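Long-range contacts in 2-oxoglutarate dehydrogenase E3 component (Thermus thermophilus, PDB 2YQU), which probably oxidises the dihydrolipoyl groups of 2-oxo acid dehydrogenase complexes with NAD+, passing the electrons through a bound FAD and a redox-active disulfide: residues V27-L36 with F99-T110; A405-A414 with H432-L441. All blocks are in the same frame, centred on the assembly; numbering follows the deposited sequence.

Contact 1: V27-L36 with F99-T110. With FAD (flavin-adenine dinucleotide), chain D.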
# COMPACT_ATOMS: atom_id res chain seq x y z
N VAL A 27 0.64 32.83 -15.74
CA VAL A 27 0.85 32.71 -14.31
C VAL A 27 2.22 33.19 -13.89
O VAL A 27 3.22 32.89 -14.55
CB VAL A 27 0.71 31.24 -13.85
CG1 VAL A 27 0.83 31.15 -12.34
CG2 VAL A 27 -0.60 30.65 -14.33
N GLY A 28 2.25 33.95 -12.81
CA GLY A 28 3.47 34.31 -12.12
C GLY A 28 3.41 33.83 -10.68
O GLY A 28 2.34 33.73 -10.09
N VAL A 29 4.58 33.54 -10.12
CA VAL A 29 4.71 33.03 -8.76
C VAL A 29 5.81 33.82 -8.04
O VAL A 29 6.92 33.95 -8.55
CB VAL A 29 5.07 31.52 -8.76
CG1 VAL A 29 5.18 30.98 -7.33
CG2 VAL A 29 4.02 30.72 -9.53
N VAL A 30 5.49 34.35 -6.86
CA VAL A 30 6.48 34.98 -5.99
C VAL A 30 6.78 34.05 -4.82
O VAL A 30 5.87 33.58 -4.14
CB VAL A 30 5.98 36.34 -5.45
CG1 VAL A 30 7.15 37.14 -4.88
CG2 VAL A 30 5.26 37.14 -6.53
N GLU A 31 8.06 33.78 -4.60
CA GLU A 31 8.50 32.96 -3.47
C GLU A 31 9.78 33.57 -2.90
O GLU A 31 10.72 33.86 -3.65
CB GLU A 31 8.73 31.53 -3.95
CG GLU A 31 9.51 30.62 -3.00
CD GLU A 31 8.82 30.41 -1.66
OE1 GLU A 31 9.35 30.87 -0.63
OE2 GLU A 31 7.75 29.77 -1.63
N LYS A 32 9.80 33.77 -1.59
CA LYS A 32 10.91 34.46 -0.93
C LYS A 32 12.13 33.57 -0.71
O LYS A 32 13.25 34.06 -0.71
CB LYS A 32 10.46 35.12 0.39
CG LYS A 32 9.96 34.17 1.46
CD LYS A 32 9.61 34.91 2.74
CE LYS A 32 9.04 33.98 3.79
NZ LYS A 32 10.12 33.32 4.57
N GLU A 33 11.92 32.27 -0.54
CA GLU A 33 13.03 31.32 -0.40
C GLU A 33 13.61 30.95 -1.76
O GLU A 33 12.90 30.93 -2.76
CB GLU A 33 12.58 30.06 0.34
CG GLU A 33 11.98 30.32 1.72
CD GLU A 33 12.92 31.05 2.65
OE1 GLU A 33 14.11 30.67 2.72
OE2 GLU A 33 12.48 32.02 3.31
N LYS A 34 14.90 30.62 -1.80
CA LYS A 34 15.58 30.35 -3.06
C LYS A 34 14.99 29.16 -3.81
O LYS A 34 14.75 29.24 -5.01
CB LYS A 34 17.08 30.13 -2.83
CG LYS A 34 17.86 29.62 -4.03
CD LYS A 34 19.35 29.83 -3.82
CE LYS A 34 20.19 28.97 -4.76
NZ LYS A 34 21.31 29.76 -5.37
N ALA A 35 14.76 28.05 -3.11
CA ALA A 35 14.23 26.83 -3.72
C ALA A 35 12.71 26.81 -3.65
O ALA A 35 12.11 27.32 -2.70
CB ALA A 35 14.80 25.60 -3.04
N LEU A 36 12.10 26.21 -4.66
CA LEU A 36 10.65 26.06 -4.72
C LEU A 36 10.25 24.82 -3.94
O LEU A 36 11.11 24.01 -3.59
CB LEU A 36 10.20 25.94 -6.18
CG LEU A 36 10.61 27.10 -7.09
CD1 LEU A 36 10.26 26.81 -8.55
CD2 LEU A 36 9.97 28.39 -6.62
N PHE A 99 7.85 24.19 -13.67
CA PHE A 99 7.55 25.61 -13.87
C PHE A 99 8.01 26.03 -15.26
O PHE A 99 7.28 26.69 -15.98
CB PHE A 99 8.23 26.48 -12.81
CG PHE A 99 7.37 26.77 -11.60
CD1 PHE A 99 7.62 27.89 -10.82
CD2 PHE A 99 6.34 25.91 -11.21
CE1 PHE A 99 6.86 28.17 -9.70
CE2 PHE A 99 5.56 26.18 -10.09
CZ PHE A 99 5.82 27.31 -9.33
N LYS A 100 9.23 25.65 -15.62
CA LYS A 100 9.77 26.02 -16.93
C LYS A 100 8.95 25.35 -18.04
O LYS A 100 8.63 25.98 -19.04
CB LYS A 100 11.25 25.63 -17.03
CG LYS A 100 11.95 26.02 -18.33
CD LYS A 100 13.49 25.89 -18.23
CE LYS A 100 14.20 26.98 -19.02
NZ LYS A 100 15.67 26.74 -19.16
N LYS A 101 8.60 24.08 -17.85
CA LYS A 101 7.82 23.36 -18.84
C LYS A 101 6.46 24.00 -19.09
O LYS A 101 6.00 24.09 -20.23
CB LYS A 101 7.62 21.90 -18.42
CG LYS A 101 6.66 21.13 -19.32
CD LYS A 101 6.93 19.64 -19.31
CE LYS A 101 5.91 18.88 -20.12
NZ LYS A 101 4.66 18.68 -19.36
N ASN A 102 5.83 24.46 -18.01
CA ASN A 102 4.47 25.01 -18.06
C ASN A 102 4.43 26.52 -18.31
O ASN A 102 3.34 27.11 -18.34
CB ASN A 102 3.72 24.67 -16.77
CG ASN A 102 3.25 23.22 -16.74
OD1 ASN A 102 2.26 22.88 -17.38
ND2 ASN A 102 3.97 22.37 -16.01
N GLY A 103 5.60 27.14 -18.48
CA GLY A 103 5.69 28.55 -18.82
C GLY A 103 5.30 29.49 -17.69
O GLY A 103 4.78 30.59 -17.93
N ILE A 104 5.57 29.06 -16.47
CA ILE A 104 5.26 29.83 -15.27
C ILE A 104 6.44 30.73 -14.93
O ILE A 104 7.58 30.25 -14.81
CB ILE A 104 4.93 28.86 -14.13
CG1 ILE A 104 3.61 28.15 -14.42
CG2 ILE A 104 4.86 29.59 -12.78
CD1 ILE A 104 3.44 26.85 -13.66
N ALA A 105 6.17 32.02 -14.81
CA ALA A 105 7.18 33.00 -14.44
C ALA A 105 7.39 32.96 -12.93
O ALA A 105 6.43 32.81 -12.18
CB ALA A 105 6.76 34.37 -14.87
N ARG A 106 8.64 33.07 -12.51
CA ARG A 106 8.97 33.03 -11.10
C ARG A 106 9.72 34.28 -10.68
O ARG A 106 10.63 34.74 -11.38
CB ARG A 106 9.80 31.77 -10.80
CG ARG A 106 10.05 31.53 -9.32
CD ARG A 106 11.39 32.03 -8.85
NE ARG A 106 11.44 32.22 -7.41
CZ ARG A 106 12.16 31.49 -6.56
NH1 ARG A 106 12.89 30.46 -6.98
NH2 ARG A 106 12.15 31.79 -5.28
N HIS A 107 9.34 34.83 -9.53
CA HIS A 107 9.98 35.99 -8.93
C HIS A 107 10.49 35.59 -7.55
O HIS A 107 9.79 34.92 -6.80
CB HIS A 107 8.99 37.14 -8.77
CG HIS A 107 8.31 37.53 -10.04
ND1 HIS A 107 8.65 38.65 -10.75
CD2 HIS A 107 7.30 36.93 -10.73
CE1 HIS A 107 7.89 38.74 -11.83
NE2 HIS A 107 7.07 37.71 -11.84
N GLN A 108 11.71 36.01 -7.21
CA GLN A 108 12.28 35.71 -5.90
C GLN A 108 12.26 36.95 -5.02
O GLN A 108 12.85 37.98 -5.35
CB GLN A 108 13.70 35.18 -6.03
CG GLN A 108 14.30 34.76 -4.69
CD GLN A 108 15.62 34.04 -4.82
OE1 GLN A 108 16.39 33.98 -3.86
NE2 GLN A 108 15.89 33.48 -5.98
N GLY A 109 11.59 36.83 -3.88
CA GLY A 109 11.38 37.94 -2.97
C GLY A 109 10.14 37.77 -2.13
O GLY A 109 9.36 36.82 -2.30
N THR A 110 9.95 38.70 -1.20
CA THR A 110 8.79 38.74 -0.32
C THR A 110 7.72 39.57 -0.99
O THR A 110 7.90 40.77 -1.21
CB THR A 110 9.17 39.35 1.04
OG1 THR A 110 10.05 38.45 1.75
CG2 THR A 110 7.96 39.49 1.95
PA FAD D . 4.06 26.03 2.42
O1A FAD D . 4.53 26.41 3.78
O2A FAD D . 4.51 24.62 2.00
O5B FAD D . 4.54 27.14 1.38
C5B FAD D . 4.42 28.50 1.70
C4B FAD D . 5.54 29.23 0.98
O4B FAD D . 5.21 30.60 0.95
C3B FAD D . 6.88 29.11 1.69
O3B FAD D . 7.84 28.55 0.82
C2B FAD D . 7.25 30.54 2.06
O2B FAD D . 8.63 30.79 1.88
C1B FAD D . 6.40 31.35 1.10
N9A FAD D . 5.99 32.69 1.54
C8A FAD D . 5.31 33.04 2.68
N7A FAD D . 5.08 34.37 2.66
C5A FAD D . 5.60 34.87 1.51
C6A FAD D . 5.65 36.15 0.98
N6A FAD D . 5.00 37.18 1.52
N1A FAD D . 6.26 36.31 -0.24
C2A FAD D . 6.82 35.27 -0.94
N3A FAD D . 6.75 34.00 -0.40
C4A FAD D . 6.16 33.82 0.80
N1 FAD D . 2.23 17.40 5.36
C2 FAD D . 1.77 16.24 4.78
O2 FAD D . 0.72 16.23 4.13
N3 FAD D . 2.48 15.08 4.93
C4 FAD D . 3.65 15.06 5.66
O4 FAD D . 4.33 14.06 5.58
C4X FAD D . 4.13 16.23 6.25
N5 FAD D . 5.31 16.22 6.98
C5X FAD D . 5.76 17.41 7.55
C6 FAD D . 6.95 17.39 8.30
C7 FAD D . 7.42 18.58 8.88
C7M FAD D . 8.75 18.55 9.58
C8 FAD D . 6.71 19.77 8.72
C8M FAD D . 7.34 21.09 9.05
C9 FAD D . 5.53 19.77 7.98
C9A FAD D . 5.04 18.60 7.40
N10 FAD D . 3.85 18.59 6.67
C10 FAD D . 3.41 17.41 6.10
C1' FAD D . 2.96 19.80 6.57
C2' FAD D . 3.22 20.47 5.22
O2' FAD D . 4.58 20.85 5.11
C3' FAD D . 2.29 21.66 4.98
O3' FAD D . 0.95 21.27 5.19
C4' FAD D . 2.42 22.17 3.54
O4' FAD D . 3.74 22.55 3.27
C5' FAD D . 1.44 23.32 3.29
O5' FAD D . 1.62 23.83 1.99
P FAD D . 1.33 25.38 1.67
O1P FAD D . 1.49 25.61 0.20
O2P FAD D . 0.01 25.82 2.27
O3P FAD D . 2.46 26.22 2.45
O HOH W 1 3.83 33.61 -17.17
O HOH W 2 1.66 30.53 -17.35

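Contact 2: A405-A414 with H432-L441. With FAD (flavin-adenine dinucleotide), chain H.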
# COMPACT_ATOMS: atom_id res chain seq x y z
N ALA A 405 1.54 -1.60 10.22
CA ALA A 405 2.52 -1.58 9.15
C ALA A 405 1.86 -1.11 7.87
O ALA A 405 0.85 -1.64 7.46
CB ALA A 405 3.11 -2.98 8.98
N ARG A 406 2.41 -0.05 7.28
CA ARG A 406 1.95 0.46 5.99
C ARG A 406 0.47 0.84 5.92
O ARG A 406 -0.11 0.87 4.85
CB ARG A 406 2.33 -0.54 4.89
CG ARG A 406 3.84 -0.74 4.83
CD ARG A 406 4.28 -2.05 4.30
NE ARG A 406 5.73 -2.19 4.47
CZ ARG A 406 6.44 -3.21 4.03
NH1 ARG A 406 5.85 -4.21 3.39
NH2 ARG A 406 7.75 -3.24 4.23
N VAL A 407 -0.14 1.19 7.05
CA VAL A 407 -1.58 1.42 7.07
C VAL A 407 -1.96 2.62 6.21
O VAL A 407 -3.07 2.69 5.69
CB VAL A 407 -2.12 1.56 8.51
CG1 VAL A 407 -2.09 3.00 8.99
CG2 VAL A 407 -3.53 0.99 8.60
N GLY A 408 -1.05 3.57 6.07
CA GLY A 408 -1.25 4.68 5.17
C GLY A 408 -1.43 4.24 3.72
O GLY A 408 -2.31 4.75 3.00
N ASP A 409 -0.58 3.32 3.28
CA ASP A 409 -0.70 2.75 1.94
C ASP A 409 -2.03 2.03 1.76
O ASP A 409 -2.66 2.11 0.71
CB ASP A 409 0.42 1.76 1.65
CG ASP A 409 1.79 2.41 1.60
OD1 ASP A 409 1.89 3.65 1.40
OD2 ASP A 409 2.83 1.73 1.74
N VAL A 410 -2.45 1.30 2.78
CA VAL A 410 -3.71 0.57 2.73
C VAL A 410 -4.88 1.54 2.65
O VAL A 410 -5.83 1.33 1.88
CB VAL A 410 -3.88 -0.38 3.95
CG1 VAL A 410 -5.26 -1.01 3.97
CG2 VAL A 410 -2.80 -1.46 3.92
N LEU A 411 -4.82 2.63 3.42
CA LEU A 411 -5.95 3.55 3.49
C LEU A 411 -6.03 4.51 2.30
O LEU A 411 -6.98 5.28 2.22
CB LEU A 411 -5.94 4.32 4.82
CG LEU A 411 -6.88 3.80 5.89
CD1 LEU A 411 -6.69 2.30 6.08
CD2 LEU A 411 -6.66 4.56 7.19
N ALA A 412 -5.06 4.45 1.39
CA ALA A 412 -5.20 5.08 0.08
C ALA A 412 -6.48 4.61 -0.59
O ALA A 412 -7.21 5.41 -1.16
CB ALA A 412 -4.00 4.78 -0.81
N GLU A 413 -6.74 3.31 -0.52
CA GLU A 413 -7.98 2.74 -1.04
C GLU A 413 -9.23 3.23 -0.31
O GLU A 413 -10.28 3.42 -0.92
CB GLU A 413 -7.89 1.22 -0.94
CG GLU A 413 -8.96 0.49 -1.72
CD GLU A 413 -9.03 -0.97 -1.38
OE1 GLU A 413 -8.00 -1.54 -0.96
OE2 GLU A 413 -10.12 -1.53 -1.53
N ALA A 414 -9.11 3.43 1.00
CA ALA A 414 -10.21 3.92 1.83
C ALA A 414 -10.59 5.34 1.45
O ALA A 414 -11.77 5.69 1.39
CB ALA A 414 -9.84 3.85 3.30
N HIS A 432 -9.85 -8.17 -3.51
CA HIS A 432 -8.59 -7.76 -2.93
C HIS A 432 -7.60 -8.89 -3.06
O HIS A 432 -7.94 -10.04 -2.75
CB HIS A 432 -8.77 -7.39 -1.47
CG HIS A 432 -9.53 -6.11 -1.27
ND1 HIS A 432 -10.91 -6.08 -1.18
CD2 HIS A 432 -9.12 -4.83 -1.20
CE1 HIS A 432 -11.30 -4.83 -1.02
NE2 HIS A 432 -10.23 -4.05 -1.02
N ALA A 433 -6.40 -8.56 -3.53
CA ALA A 433 -5.31 -9.52 -3.70
C ALA A 433 -5.02 -10.27 -2.40
O ALA A 433 -4.99 -9.67 -1.32
CB ALA A 433 -4.05 -8.78 -4.16
N HIS A 434 -4.85 -11.58 -2.52
CA HIS A 434 -4.38 -12.39 -1.41
C HIS A 434 -2.95 -12.88 -1.69
O HIS A 434 -2.67 -13.29 -2.81
CB HIS A 434 -5.30 -13.59 -1.23
CG HIS A 434 -4.86 -14.53 -0.15
ND1 HIS A 434 -5.10 -14.29 1.18
CD2 HIS A 434 -4.18 -15.69 -0.22
CE1 HIS A 434 -4.58 -15.28 1.89
NE2 HIS A 434 -4.01 -16.14 1.07
N PRO A 435 -2.03 -12.86 -0.72
CA PRO A 435 -2.22 -12.26 0.61
C PRO A 435 -1.71 -10.83 0.60
O PRO A 435 -0.58 -10.59 0.19
CB PRO A 435 -1.32 -13.13 1.51
CG PRO A 435 -0.33 -13.80 0.56
CD PRO A 435 -0.71 -13.48 -0.85
N SER A 436 -2.53 -9.89 1.06
CA SER A 436 -2.12 -8.49 1.09
C SER A 436 -2.73 -7.78 2.28
O SER A 436 -3.76 -8.21 2.82
CB SER A 436 -2.54 -7.78 -0.20
OG SER A 436 -3.93 -7.57 -0.25
N LEU A 437 -2.09 -6.70 2.70
CA LEU A 437 -2.58 -5.90 3.80
C LEU A 437 -3.93 -5.27 3.47
O LEU A 437 -4.71 -5.00 4.38
CB LEU A 437 -1.54 -4.83 4.19
CG LEU A 437 -0.24 -5.36 4.81
CD1 LEU A 437 0.70 -4.22 5.11
CD2 LEU A 437 -0.46 -6.20 6.07
N SER A 438 -4.24 -5.07 2.18
CA SER A 438 -5.53 -4.52 1.75
C SER A 438 -6.71 -5.39 2.19
O SER A 438 -7.81 -4.90 2.39
CB SER A 438 -5.60 -4.30 0.23
OG SER A 438 -5.69 -5.53 -0.46
N GLU A 439 -6.47 -6.69 2.35
CA GLU A 439 -7.52 -7.56 2.85
C GLU A 439 -7.97 -7.19 4.28
O GLU A 439 -9.08 -7.55 4.68
CB GLU A 439 -7.07 -9.01 2.83
CG GLU A 439 -6.79 -9.56 1.44
CD GLU A 439 -6.23 -10.96 1.52
OE1 GLU A 439 -6.99 -11.90 1.21
OE2 GLU A 439 -5.05 -11.12 1.92
N ILE A 440 -7.12 -6.52 5.05
CA ILE A 440 -7.51 -6.03 6.38
C ILE A 440 -8.62 -4.97 6.23
O ILE A 440 -9.59 -4.96 6.99
CB ILE A 440 -6.30 -5.46 7.15
CG1 ILE A 440 -5.24 -6.55 7.34
CG2 ILE A 440 -6.73 -4.84 8.50
CD1 ILE A 440 -3.90 -6.02 7.79
N LEU A 441 -8.45 -4.07 5.27
CA LEU A 441 -9.47 -3.08 4.97
C LEU A 441 -10.75 -3.74 4.47
O LEU A 441 -11.84 -3.36 4.89
CB LEU A 441 -8.95 -2.09 3.93
CG LEU A 441 -9.96 -1.03 3.45
CD1 LEU A 441 -10.42 -0.15 4.61
CD2 LEU A 441 -9.32 -0.20 2.37
PA FAD H . -6.78 -25.32 -3.54
O1A FAD H . -5.75 -26.10 -4.26
O2A FAD H . -6.18 -24.21 -2.67
O5B FAD H . -7.68 -26.28 -2.63
C5B FAD H . -8.17 -27.49 -3.15
C4B FAD H . -8.20 -28.50 -2.01
O4B FAD H . -9.00 -29.59 -2.42
C3B FAD H . -6.82 -29.05 -1.67
O3B FAD H . -6.57 -28.78 -0.30
C2B FAD H . -6.93 -30.53 -1.99
O2B FAD H . -6.21 -31.34 -1.08
C1B FAD H . -8.42 -30.78 -1.93
N9A FAD H . -8.93 -31.88 -2.76
C8A FAD H . -8.73 -32.10 -4.09
N7A FAD H . -9.42 -33.20 -4.46
C5A FAD H . -10.06 -33.69 -3.38
C6A FAD H . -10.89 -34.79 -3.18
N6A FAD H . -11.48 -35.41 -4.20
N1A FAD H . -11.38 -34.99 -1.91
C2A FAD H . -11.09 -34.16 -0.86
N3A FAD H . -10.27 -33.07 -1.07
C4A FAD H . -9.76 -32.87 -2.30
N1 FAD H . -2.40 -17.33 -5.37
C2 FAD H . -2.56 -16.00 -5.06
O2 FAD H . -3.64 -15.44 -5.27
N3 FAD H . -1.51 -15.29 -4.51
C4 FAD H . -0.29 -15.90 -4.28
O4 FAD H . 0.48 -15.34 -3.49
C4X FAD H . -0.13 -17.25 -4.61
N5 FAD H . 1.07 -17.89 -4.39
C5X FAD H . 1.21 -19.23 -4.70
C6 FAD H . 2.43 -19.85 -4.47
C7 FAD H . 2.60 -21.20 -4.78
C7M FAD H . 3.94 -21.83 -4.50
C8 FAD H . 1.55 -21.94 -5.32
C8M FAD H . 1.60 -23.44 -5.29
C9 FAD H . 0.32 -21.31 -5.56
C9A FAD H . 0.15 -19.95 -5.25
N10 FAD H . -1.06 -19.31 -5.48
C10 FAD H . -1.19 -17.96 -5.16
C1' FAD H . -2.20 -19.96 -6.20
C2' FAD H . -3.22 -20.43 -5.16
O2' FAD H . -2.61 -21.32 -4.25
C3' FAD H . -4.43 -21.08 -5.81
O3' FAD H . -4.94 -20.20 -6.78
C4' FAD H . -5.51 -21.35 -4.76
O4' FAD H . -5.03 -22.22 -3.75
C5' FAD H . -6.74 -21.94 -5.42
O5' FAD H . -7.70 -22.21 -4.42
P FAD H . -8.72 -23.44 -4.62
O1P FAD H . -9.66 -23.47 -3.49
O2P FAD H . -9.39 -23.42 -5.99
O3P FAD H . -7.82 -24.77 -4.63

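Contact 1: V27-L36 with F99-T110
Val-29 and Glu-31 trade backbone bonds with Ala-105, His-107 and Gly-109, making strands 27-31 and 105-108 parallel neighbours at one border of the Rossmann-type FAD-binding sheet. The ladder runs from Ala-105 N on Val-27 O to Gly-109 N on Glu-31 O; strand 2-7, on the other side of 27-31, takes up the backbone of Gly-28 and Val-30. At the Val-27 end two waters bridge the segments, one linking Val-27 O to Gly-103 O, the other Val-27 N to the same carbonyl.

Arg-106 ties down the turn after strand 27-31. Its chain bends at chi2 (-98°), which swings the guanidinium to three carbonyls lying near its plane. NH2 holds Glu-31 O at 3.0 Å and Glu-33 O at 2.8 Å. NH1 reaches Lys-34 O at 3.0 Å. Leu-36 CD2 covers one face of the group, 3.6 Å from NH1. Glu-31 O thus takes two donors, Gly-109 N and Arg-106 NH2, from opposite faces of its carbonyl plane.

On the sheet face of Val-29, Glu-31 and Arg-106, Val-29 CG2 packs on Ile-104 CG2 at 3.5 Å and on the ring of Phe-99. The carboxylate of Glu-31 turns to the adenosine ribose: OE1 accepts from FAD O2B at 2.6 Å and from Glu-33 N, OE2 from Ala-9 N and from FAD O3B at 2.7 Å.

Contact 2: A405-A414 with H432-L441
Glu-413 and His-432 form a His-carboxylate hydrogen bond within the dimerisation domain, where helix 407-419 packs against the start of helix 438-449. His-432 NE2 gives its proton to the syn lone pair of Glu-413 OE2 at 2.6 Å, with carboxylate and imidazole only 27° from coplanar. Glu-413 gets there on an extended chain, CG anti to the backbone N (chi1 -167°). Leu-441 CD2 packs against that carboxylate, 3.8 Å from OE1, and also touches Ala-414 CB. With an alanine in place of the glutamate, His-432 NE2 would probably lose its acceptor and the imidazole be freer to turn.

One helical turn back, Val-410 splits its methyls: CG2 meets Leu-437 CB at 3.6 Å, and CG1 meets Leu-441 CB at 3.8 Å. Leu-437 CD1 reaches on to Ala-405 O and Arg-406 CB, while Ala-376 and Met-379 pack on the same leucine.

Farther out, the loop leading into helix 438-449 carries His-434, the predicted proton acceptor, and a cis peptide before Pro-435. Glu-439 steadies this loop, its OE2 accepting from Ser-436 N and its OE1 from His-434 ND1 at 3.0 Å. His-434 O accepts from N3 of the second subunit's flavin at 2.9 Å.

In the fold
The two contacts lie in different domains, their centres about 38 Å apart, and share no helix or strand. Contact 1 is partly buried at an outermost strand of the parallel FAD-binding sheet, and its chemistry is mostly polar: backbone bonds, a guanidinium gathering carbonyls, a carboxylate on a ribose. Contact 2 is buried between helices of the dimerisation domain, where valine and leucine packing dominates and one carboxylate-imidazole bond is the polar exception. Both segment pairs reach a flavin, but not the same one: 27-36 grips the adenosine end of its own subunit's FAD, whereas 432-441 meets the isoalloxazine of the partner's, so each cofactor is held from both chains of the dimer.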